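Local structure of HP1028 (Helicobacter pylori, 4INN) at residues A[81-84]-A[85-88]; A[56-60]-A[61-65]. The protein probably binds and carries a small ligand inside a lipocalin-type beta-barrel, though its natural ligand is not established. The protein carries 1 engineered substitution. All coordinates share one frame; numbering follows the deposited sequence.

Interaction 1: A[81-84]-A[85-88]; sequences NPNP and KLRN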
ATOM      1  N   ASN A  81      13.419   8.742   5.831  1.00 30.71           N
ATOM      2  CA  ASN A  81      12.506   9.826   5.467  1.00 31.53           C
ATOM      3  C   ASN A  81      13.359  11.039   5.219  1.00 34.80           C
ATOM      4  O   ASN A  81      14.164  11.382   6.075  1.00 35.13           O
ATOM      5  CB  ASN A  81      11.436  10.123   6.536  1.00 29.00           C
ATOM      6  CG  ASN A  81      10.159  10.728   5.933  1.00 27.83           C
ATOM      7  OD1 ASN A  81      10.072  11.925   5.708  1.00 26.87           O
ATOM      8  ND2 ASN A  81       9.180   9.887   5.643  1.00 26.49           N
ATOM      9  N   PRO A  82      13.228  11.661   4.025  1.00 42.14           N
ATOM     10  CA  PRO A  82      13.822  12.977   3.757  1.00 41.73           C
ATOM     11  C   PRO A  82      13.584  13.964   4.896  1.00 43.27           C
ATOM     12  O   PRO A  82      14.495  14.710   5.254  1.00 51.31           O
ATOM     13  CB  PRO A  82      13.088  13.427   2.491  1.00 41.32           C
ATOM     14  CG  PRO A  82      12.852  12.156   1.750  1.00 41.12           C
ATOM     15  CD  PRO A  82      12.557  11.128   2.816  1.00 42.59           C
ATOM     16  N   ASN A  83      12.383  13.951   5.469  1.00 42.15           N
ATOM     17  CA  ASN A  83      12.044  14.820   6.599  1.00 43.29           C
ATOM     18  C   ASN A  83      12.516  14.283   7.967  1.00 45.79           C
ATOM     19  O   ASN A  83      11.927  13.345   8.499  1.00 44.32           O
ATOM     20  CB  ASN A  83      10.538  15.047   6.636  1.00 41.06           C
ATOM     21  CG  ASN A  83      10.125  16.067   7.678  1.00 41.29           C
ATOM     22  OD1 ASN A  83      10.847  16.322   8.641  1.00 41.99           O
ATOM     23  ND2 ASN A  83       8.957  16.667   7.483  1.00 40.57           N
ATOM     24  N   PRO A  84      13.544  14.914   8.573  1.00 53.30           N
ATOM     25  CA  PRO A  84      14.097  14.412   9.864  1.00 53.84           C
ATOM     26  C   PRO A  84      13.076  14.209  10.990  1.00 45.89           C
ATOM     27  O   PRO A  84      13.254  13.311  11.818  1.00 42.36           O
ATOM     28  CB  PRO A  84      15.111  15.500  10.268  1.00 54.69           C
ATOM     29  CG  PRO A  84      14.705  16.725   9.495  1.00 54.92           C
ATOM     30  CD  PRO A  84      14.167  16.198   8.189  1.00 54.38           C
ATOM     31  N   LYS A  85      12.029  15.026  11.006  1.00 43.14           N
ATOM     32  CA  LYS A  85      11.001  14.959  12.041  1.00 47.79           C
ATOM     33  C   LYS A  85      10.042  13.780  11.863  1.00 48.90           C
ATOM     34  O   LYS A  85       9.121  13.613  12.659  1.00 50.21           O
ATOM     35  CB  LYS A  85      10.164  16.242  12.068  1.00 55.16           C
ATOM     36  CG  LYS A  85      10.949  17.555  11.961  1.00 60.90           C
ATOM     37  CD  LYS A  85      10.497  18.574  13.014  1.00 65.59           C
ATOM     38  CE  LYS A  85      10.649  20.016  12.547  1.00 66.28           C
ATOM     39  NZ  LYS A  85       9.373  20.546  11.990  1.00 66.65           N
ATOM     40  N   LEU A  86      10.234  12.995  10.797  1.00 49.38           N
ATOM     41  CA  LEU A  86       9.399  11.823  10.493  1.00 43.17           C
ATOM     42  C   LEU A  86      10.146  10.510  10.706  1.00 39.95           C
ATOM     43  O   LEU A  86       9.545   9.453  10.634  1.00 35.34           O
ATOM     44  CB  LEU A  86       8.916  11.883   9.040  1.00 43.35           C
ATOM     45  CG  LEU A  86       7.528  12.434   8.727  1.00 44.04           C
ATOM     46  CD1 LEU A  86       7.241  13.755   9.409  1.00 46.18           C
ATOM     47  CD2 LEU A  86       7.379  12.603   7.231  1.00 42.36           C
ATOM     48  N   ARG A  87      11.443  10.574  10.993  1.00 38.36           N
ATOM     49  CA  ARG A  87      12.277   9.372  11.012  1.00 40.11           C
ATOM     50  C   ARG A  87      12.033   8.428  12.199  1.00 40.55           C
ATOM     51  O   ARG A  87      12.641   7.352  12.290  1.00 38.52           O
ATOM     52  CB  ARG A  87      13.743   9.768  10.963  1.00 43.34           C
ATOM     53  CG  ARG A  87      14.126  10.615   9.751  1.00 47.20           C
ATOM     54  CD  ARG A  87      15.637  10.711   9.654  1.00 50.83           C
ATOM     55  NE  ARG A  87      16.124  11.110   8.331  1.00 55.21           N
ATOM     56  CZ  ARG A  87      16.768  12.244   8.050  1.00 53.51           C
ATOM     57  NH1 ARG A  87      17.009  13.155   8.987  1.00 55.97           N
ATOM     58  NH2 ARG A  87      17.164  12.472   6.806  1.00 49.80           N
ATOM     59  N   ASN A  88      11.114   8.834  13.075  1.00 42.50           N
ATOM     60  CA  ASN A  88      10.792   8.130  14.311  1.00 42.57           C
ATOM     61  C   ASN A  88       9.556   7.221  14.203  1.00 39.52           C
ATOM     62  O   ASN A  88       9.377   6.306  15.011  1.00 36.26           O
ATOM     63  CB  ASN A  88      10.532   9.176  15.401  1.00 46.65           C
ATOM     64  CG  ASN A  88      11.133   8.790  16.728  1.00 49.91           C
ATOM     65  OD1 ASN A  88      10.433   8.730  17.749  1.00 52.56           O
ATOM     66  ND2 ASN A  88      12.449   8.542  16.732  1.00 48.59           N
TER
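Asn-83 OD1 accepts the backbone N of Lys-85 at 2.9 Å, while the backbone O of the same asparagine takes the N of Leu-86, also at 2.9 Å. Two consecutive amides are thus held by one residue, at the start of a short 3-10 turn that runs through Pro-84, Lys-85 and Leu-86 in the long loop between strands 61-69 and 95-104. With CG anti to the backbone N (chi1 -173°), the Asn-83 amide lies beside its own carbonyl, which turns OD1 to the N of Lys-85. The donor from Lys-85 is tilted from the carbonyl plane of the side chain; that from Leu-86 stands above the plane of the backbone carbonyl. Pro-84, which has no amide hydrogen to give, comes between Asn-83 and the first amide it holds, that of Lys-85, and the turn continues only loosely, in a weak bond from Arg-87 N to Pro-84 O of 3.4 Å. Just before it, Asn-81 forms an Asx turn: its OD1 receives the N of Asn-83 at 3.1 Å, in the carbonyl plane and on a lone pair. Asn-81 ND2 is hydrogen-bonded to Asp-78, so both ends of this buried amide have partners. Leu-86 lies against it with CB and CD2, and sends CD1 to the Asn-83 amide, where ND2 lies 3.9 Å away. On the other flank, Arg-87 folds back over the loop, its chain extended from CG to NE. Pro-84 N lies over one face of the guanidinium, set off toward its rim. Arg-87 NH1 reaches Pro-84 CB at 3.3 Å, and Arg-87 NE comes to 3.0 Å from Asn-81 O, an approach oblique to the guanidinium plane.

Interaction 2: A[56-60]-A[61-65]; sequences FEHNG and KFYAY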
ATOM      1  N   PHE A  56      -7.901   1.255   1.966  1.00 14.48           N
ATOM      2  CA  PHE A  56      -9.197   1.750   2.468  1.00 16.53           C
ATOM      3  C   PHE A  56      -9.609   3.048   1.764  1.00 18.30           C
ATOM      4  O   PHE A  56      -8.740   3.694   1.182  1.00 18.33           O
ATOM      5  CB  PHE A  56      -9.145   1.944   3.998  1.00 16.94           C
ATOM      6  CG  PHE A  56      -8.190   3.030   4.468  1.00 16.23           C
ATOM      7  CD1 PHE A  56      -8.653   4.269   4.826  1.00 16.48           C
ATOM      8  CD2 PHE A  56      -6.831   2.785   4.593  1.00 16.49           C
ATOM      9  CE1 PHE A  56      -7.768   5.260   5.278  1.00 16.83           C
ATOM     10  CE2 PHE A  56      -5.941   3.770   5.032  1.00 16.11           C
ATOM     11  CZ  PHE A  56      -6.414   5.007   5.393  1.00 15.79           C
ATOM     12  N   GLU A  57     -10.907   3.407   1.758  1.00 21.36           N
ATOM     13  CA  GLU A  57     -11.327   4.725   1.192  1.00 24.48           C
ATOM     14  C   GLU A  57     -11.579   5.756   2.260  1.00 23.78           C
ATOM     15  O   GLU A  57     -11.927   5.436   3.371  1.00 24.36           O
ATOM     16  CB  GLU A  57     -12.536   4.656   0.214  1.00 26.59           C
ATOM     17  CG  GLU A  57     -13.955   4.662   0.790  1.00 30.75           C
ATOM     18  CD  GLU A  57     -14.464   5.984   1.444  1.00 35.72           C
ATOM     19  OE1 GLU A  57     -14.467   7.087   0.820  1.00 35.30           O
ATOM     20  OE2 GLU A  57     -14.931   5.905   2.622  1.00 41.35           O
ATOM     21  N   HIS A  58     -11.408   7.010   1.903  1.00 25.40           N
ATOM     22  CA  HIS A  58     -11.730   8.103   2.797  1.00 26.97           C
ATOM     23  C   HIS A  58     -11.921   9.357   1.964  1.00 27.71           C
ATOM     24  O   HIS A  58     -11.073   9.684   1.140  1.00 29.15           O
ATOM     25  CB  HIS A  58     -10.603   8.287   3.808  1.00 28.64           C
ATOM     26  CG  HIS A  58     -10.669   9.577   4.570  1.00 30.17           C
ATOM     27  ND1 HIS A  58     -11.478   9.750   5.677  1.00 31.78           N
ATOM     28  CD2 HIS A  58     -10.011  10.749   4.394  1.00 29.37           C
ATOM     29  CE1 HIS A  58     -11.335  10.984   6.132  1.00 31.50           C
ATOM     30  NE2 HIS A  58     -10.446  11.605   5.376  1.00 30.33           N
ATOM     31  N   ASN A  59     -13.041  10.043   2.176  1.00 29.00           N
ATOM     32  CA  ASN A  59     -13.406  11.231   1.416  1.00 29.22           C
ATOM     33  C   ASN A  59     -13.352  10.963  -0.080  1.00 28.59           C
ATOM     34  O   ASN A  59     -12.920  11.812  -0.869  1.00 26.54           O
ATOM     35  CB  ASN A  59     -12.537  12.421   1.821  1.00 31.72           C
ATOM     36  CG  ASN A  59     -12.748  12.834   3.282  1.00 34.96           C
ATOM     37  OD1 ASN A  59     -11.903  13.496   3.900  1.00 35.34           O
ATOM     38  ND2 ASN A  59     -13.882  12.443   3.841  1.00 37.02           N
ATOM     39  N   GLY A  60     -13.789   9.747  -0.443  1.00 27.26           N
ATOM     40  CA  GLY A  60     -13.871   9.301  -1.833  1.00 26.69           C
ATOM     41  C   GLY A  60     -12.616   8.803  -2.543  1.00 26.93           C
ATOM     42  O   GLY A  60     -12.700   8.362  -3.696  1.00 29.35           O
ATOM     43  N   LYS A  61     -11.449   8.899  -1.903  1.00 25.86           N
ATOM     44  CA  LYS A  61     -10.207   8.422  -2.508  1.00 23.63           C
ATOM     45  C   LYS A  61      -9.683   7.251  -1.700  1.00 21.44           C
ATOM     46  O   LYS A  61     -10.072   7.064  -0.537  1.00 21.02           O
ATOM     47  CB  LYS A  61      -9.140   9.513  -2.559  1.00 24.57           C
ATOM     48  CG  LYS A  61      -9.563  10.865  -3.116  1.00 25.89           C
ATOM     49  CD  LYS A  61      -8.405  11.842  -3.007  1.00 27.23           C
ATOM     50  CE  LYS A  61      -8.829  13.291  -3.166  1.00 30.29           C
ATOM     51  NZ  LYS A  61      -8.865  13.689  -4.598  1.00 31.23           N
ATOM     52  N   PHE A  62      -8.776   6.488  -2.314  1.00 18.99           N
ATOM     53  CA  PHE A  62      -8.227   5.271  -1.708  1.00 17.41           C
ATOM     54  C   PHE A  62      -6.813   5.462  -1.227  1.00 15.61           C
ATOM     55  O   PHE A  62      -6.043   6.211  -1.831  1.00 14.38           O
ATOM     56  CB  PHE A  62      -8.365   4.104  -2.678  1.00 17.68           C
ATOM     57  CG  PHE A  62      -9.796   3.836  -3.013  1.00 18.71           C
ATOM     58  CD1 PHE A  62     -10.553   2.957  -2.238  1.00 18.20           C
ATOM     59  CD2 PHE A  62     -10.450   4.585  -4.015  1.00 18.56           C
ATOM     60  CE1 PHE A  62     -11.890   2.762  -2.531  1.00 18.51           C
ATOM     61  CE2 PHE A  62     -11.799   4.392  -4.277  1.00 18.00           C
ATOM     62  CZ  PHE A  62     -12.516   3.488  -3.541  1.00 17.33           C
ATOM     63  N   TYR A  63      -6.518   4.799  -0.111  1.00 14.18           N
ATOM     64  CA  TYR A  63      -5.260   4.932   0.581  1.00 13.83           C
ATOM     65  C   TYR A  63      -4.794   3.530   0.970  1.00 13.26           C
ATOM     66  O   TYR A  63      -5.587   2.616   0.936  1.00 12.58           O
ATOM     67  CB  TYR A  63      -5.461   5.751   1.863  1.00 14.42           C
ATOM     68  CG  TYR A  63      -5.961   7.149   1.672  1.00 15.00           C
ATOM     69  CD1 TYR A  63      -5.092   8.225   1.714  1.00 15.32           C
ATOM     70  CD2 TYR A  63      -7.317   7.400   1.452  1.00 15.94           C
ATOM     71  CE1 TYR A  63      -5.538   9.516   1.525  1.00 15.88           C
ATOM     72  CE2 TYR A  63      -7.780   8.681   1.265  1.00 16.29           C
ATOM     73  CZ  TYR A  63      -6.887   9.727   1.306  1.00 16.96           C
ATOM     74  OH  TYR A  63      -7.353  10.992   1.111  1.00 19.27           O
ATOM     75  N   ALA A  64      -3.530   3.373   1.378  1.00 13.00           N
ATOM     76  CA  ALA A  64      -3.063   2.115   1.954  1.00 13.40           C
ATOM     77  C   ALA A  64      -2.017   2.303   3.061  1.00 14.13           C
ATOM     78  O   ALA A  64      -1.225   3.267   3.024  1.00 14.04           O
ATOM     79  CB  ALA A  64      -2.493   1.219   0.864  1.00 13.84           C
ATOM     80  N   TYR A  65      -2.007   1.366   4.022  1.00 13.71           N
ATOM     81  CA  TYR A  65      -0.985   1.337   5.083  1.00 13.95           C
ATOM     82  C   TYR A  65      -0.445  -0.091   5.216  1.00 13.96           C
ATOM     83  O   TYR A  65      -1.050  -1.024   4.709  1.00 14.15           O
ATOM     84  CB  TYR A  65      -1.552   1.835   6.422  1.00 14.07           C
ATOM     85  CG  TYR A  65      -2.511   0.857   7.079  1.00 13.80           C
ATOM     86  CD1 TYR A  65      -2.041  -0.150   7.903  1.00 13.51           C
ATOM     87  CD2 TYR A  65      -3.873   0.943   6.872  1.00 14.06           C
ATOM     88  CE1 TYR A  65      -2.897  -1.044   8.504  1.00 13.59           C
ATOM     89  CE2 TYR A  65      -4.744   0.028   7.468  1.00 14.19           C
ATOM     90  CZ  TYR A  65      -4.247  -0.971   8.266  1.00 13.38           C
ATOM     91  OH  TYR A  65      -5.098  -1.880   8.835  1.00 12.81           O
TER
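Phe-56 and Tyr-63 form a hydrogen-bonded antiparallel pair in a tight beta hairpin that joins strands 51-58 and 61-69 of the barrel. Tyr-63 N meets Phe-56 O at 2.8 Å, nearly head-on. Phe-56 CG stands between backbone N and carbonyl carbon (chi1 66°), which swings the ring over its neighbour: Tyr-63 CB makes a CH-pi contact with one face, 4.0 Å from the centroid. The Phe-56 and Tyr-63 rings are near parallel, planes at 23°, but slid apart so that they barely overlap, and Phe-56 CE2 touches the edge of Tyr-65 at CD2. Glu-57, on the other side of the sheet, rests CB on Phe-62 CE1 and folds its carboxylate back, so that OE1 accepts Gly-60 N at 3.0 Å. His-58 pairs with Lys-61 through both backbone bonds, and its CB packs on Tyr-63 CE2, 3.8 Å away. Asn-59 and Gly-60, both with positive phi, are the corners of a type I' turn. Leu-174 of helix 170-174 lies against Phe-56 and His-58. Because Glu-57 supplies the acceptor for Gly-60 N from within the hairpin, polar bonds hold the exposed turn, and apolar ring contacts the Phe-56 end.

In the fold
Both contacts are local, each within one continuous run of chain, and they lie in series, interaction 2 first. Their centres are 23 Å apart and their nearest atoms about 13 Å apart, so neither touches the other. Interaction 2 belongs to the barrel wall, partly buried, and ties two neighbouring strands by sheet pairing, packed aromatic rings and a CH-pi contact. Interaction 1 sits on the surface, about 19 Å from the centre of the chain, in the loop that leaves strand 61-69, the second strand of that hairpin. Lacking a sheet partner, 81-88 keeps its shape through asparagine side chains and backbone carbonyls bonding to backbone amides, with one leucine as apolar filling.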